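Local coordinates for dihydropyrimidinase (Brevibacillus agri, PDB 3SFW), which probably catalyses the reversible hydrolytic ring opening of dihydropyrimidines, using a pair of zinc ions bound in an amidohydrolase barrel, at residues 376-382 with 453-457. Residues are numbered along the deposited sequence; the frame is centred on the assembly and turned at random.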
loop_
_atom_site.group_PDB
_atom_site.type_symbol
_atom_site.label_atom_id
_atom_site.label_comp_id
_atom_site.label_asym_id
_atom_site.label_seq_id
_atom_site.Cartn_x
_atom_site.Cartn_y
_atom_site.Cartn_z
ATOM N N PHE A 376 -14.076 23.028 -11.961
ATOM C CA PHE A 376 -15.253 23.112 -12.846
ATOM C C PHE A 376 -15.246 24.327 -13.783
ATOM O O PHE A 376 -16.223 24.591 -14.476
ATOM C CB PHE A 376 -16.534 23.044 -11.994
ATOM C CG PHE A 376 -16.758 21.654 -11.450
ATOM C CD1 PHE A 376 -17.107 20.624 -12.320
ATOM C CD2 PHE A 376 -16.448 21.341 -10.122
ATOM C CE1 PHE A 376 -17.227 19.296 -11.853
ATOM C CE2 PHE A 376 -16.634 20.037 -9.628
ATOM C CZ PHE A 376 -16.936 18.992 -10.508
ATOM N N GLY A 377 -14.096 24.977 -13.898
ATOM C CA GLY A 377 -13.911 25.956 -15.027
ATOM C C GLY A 377 -14.674 27.258 -14.811
ATOM O O GLY A 377 -15.166 27.884 -15.772
ATOM N N MET A 378 -14.789 27.669 -13.546
ATOM C CA MET A 378 -15.557 28.882 -13.186
ATOM C C MET A 378 -14.628 29.884 -12.519
ATOM O O MET A 378 -15.083 30.858 -12.006
ATOM C CB MET A 378 -16.692 28.529 -12.156
ATOM C CG MET A 378 -17.773 27.559 -12.738
ATOM S SD MET A 378 -18.721 26.663 -11.434
ATOM C CE MET A 378 -19.787 27.975 -10.897
ATOM N N PHE A 379 -13.317 29.632 -12.524
ATOM C CA PHE A 379 -12.380 30.478 -11.759
ATOM C C PHE A 379 -11.634 31.345 -12.789
ATOM O O PHE A 379 -11.242 30.842 -13.836
ATOM C CB PHE A 379 -11.359 29.594 -11.016
ATOM C CG PHE A 379 -10.479 30.368 -10.062
ATOM C CD1 PHE A 379 -9.200 30.766 -10.439
ATOM C CD2 PHE A 379 -10.970 30.734 -8.806
ATOM C CE1 PHE A 379 -8.401 31.536 -9.544
ATOM C CE2 PHE A 379 -10.205 31.494 -7.960
ATOM C CZ PHE A 379 -8.917 31.869 -8.318
ATOM N N PRO A 380 -11.372 32.623 -12.474
ATOM C CA PRO A 380 -11.597 33.294 -11.207
ATOM C C PRO A 380 -12.879 34.118 -11.207
ATOM O O PRO A 380 -13.073 34.880 -10.280
ATOM C CB PRO A 380 -10.405 34.289 -11.114
ATOM C CG PRO A 380 -10.136 34.657 -12.552
ATOM C CD PRO A 380 -10.472 33.397 -13.368
ATOM N N GLN A 381 -13.748 33.961 -12.205
ATOM C CA GLN A 381 -15.049 34.686 -12.165
ATOM C C GLN A 381 -15.764 34.401 -10.820
ATOM O O GLN A 381 -16.304 35.323 -10.158
ATOM C CB GLN A 381 -15.990 34.244 -13.325
ATOM C CG GLN A 381 -17.382 34.910 -13.210
ATOM C CD GLN A 381 -18.460 34.393 -14.203
ATOM O OE1 GLN A 381 -19.623 34.785 -14.113
ATOM N NE2 GLN A 381 -18.086 33.508 -15.105
ATOM N N LYS A 382 -15.760 33.128 -10.446
ATOM C CA LYS A 382 -16.365 32.653 -9.182
ATOM C C LYS A 382 -15.286 32.051 -8.274
ATOM O O LYS A 382 -14.181 31.680 -8.747
ATOM C CB LYS A 382 -17.362 31.535 -9.464
ATOM C CG LYS A 382 -18.509 31.835 -10.479
ATOM C CD LYS A 382 -19.256 33.082 -10.063
ATOM C CE LYS A 382 -20.641 33.106 -10.799
ATOM N NZ LYS A 382 -21.330 34.378 -10.420
ATOM N N VAL A 453 -23.880 29.857 -16.143
ATOM C CA VAL A 453 -22.420 30.062 -16.261
ATOM C C VAL A 453 -21.826 29.119 -17.289
ATOM O O VAL A 453 -22.009 27.895 -17.186
ATOM C CB VAL A 453 -21.732 29.788 -14.896
ATOM C CG1 VAL A 453 -20.195 30.015 -15.021
ATOM C CG2 VAL A 453 -22.333 30.744 -13.858
ATOM N N LYS A 454 -21.259 29.678 -18.364
ATOM C CA LYS A 454 -20.594 28.858 -19.406
ATOM C C LYS A 454 -19.171 28.592 -18.948
ATOM O O LYS A 454 -18.430 29.541 -18.664
ATOM C CB LYS A 454 -20.565 29.609 -20.778
ATOM C CG LYS A 454 -21.867 29.531 -21.611
ATOM C CD LYS A 454 -21.679 30.199 -23.017
ATOM C CE LYS A 454 -22.582 29.594 -24.156
ATOM N NZ LYS A 454 -23.944 29.074 -23.758
ATOM N N ARG A 455 -18.835 27.323 -18.714
ATOM C CA ARG A 455 -17.597 27.000 -18.030
ATOM C C ARG A 455 -16.458 26.701 -18.957
ATOM O O ARG A 455 -16.666 26.291 -20.112
ATOM C CB ARG A 455 -17.871 25.832 -17.065
ATOM C CG ARG A 455 -18.961 26.273 -16.045
ATOM C CD ARG A 455 -19.363 25.153 -15.041
ATOM N NE ARG A 455 -19.920 23.984 -15.729
ATOM C CZ ARG A 455 -19.299 22.808 -15.820
ATOM N NH1 ARG A 455 -19.905 21.789 -16.451
ATOM N NH2 ARG A 455 -18.083 22.632 -15.241
ATOM N N SER A 456 -15.244 27.007 -18.503
ATOM C CA SER A 456 -14.072 26.820 -19.327
ATOM C C SER A 456 -13.622 25.360 -19.351
ATOM O O SER A 456 -14.018 24.557 -18.482
ATOM C CB SER A 456 -12.951 27.770 -18.855
ATOM O OG SER A 456 -12.580 27.450 -17.540
ATOM N N THR A 457 -12.844 25.002 -20.366
ATOM C CA THR A 457 -12.299 23.640 -20.460
ATOM C C THR A 457 -11.350 23.382 -19.337
ATOM O O THR A 457 -10.852 24.324 -18.706
ATOM C CB THR A 457 -11.614 23.360 -21.801
ATOM O OG1 THR A 457 -10.684 24.405 -22.069
ATOM C CG2 THR A 457 -12.687 23.321 -22.952
HETATM O O HOH W 1 -16.098 30.511 -17.743
#
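The guanidinium of R455 meets the F376 ring at its edge, NH2 lying near the ring plane 3.7 Å from CD1, with the two planes 56° apart; this excludes a face-on cation-pi stack. NH2 donates to F376 O (2.8 Å, 151° at the hydrogen), and NH1 is held by S148 OG and F122 O, so bonds from both nitrogens fix the group's rotation. The oxygen of F376 lies close to the guanidinium plane, while the donor is somewhat tilted from the carbonyl plane. A bend at chi3 (-61°) of R455 folds NH2 back to that oxygen. The aliphatic part of R455 passes M378, whose CG is 3.7 Å from CD. With R455 cut back to an alanine, F376 O is likely to lose this donor and a gap to open beside M378. One residue on, S456 N donates almost straight to G377 O (2.9 Å). Beyond M378, V453 CG1 packs on its CG at 4.1 Å. F376 O and G377 O thus tie the C-terminal loop to the end of helix 361-376, where G377 turns the chain out of the helix in a left-handed conformation that closes its C-terminal end as a Schellman motif within the amidohydrolase TIM-barrel domain.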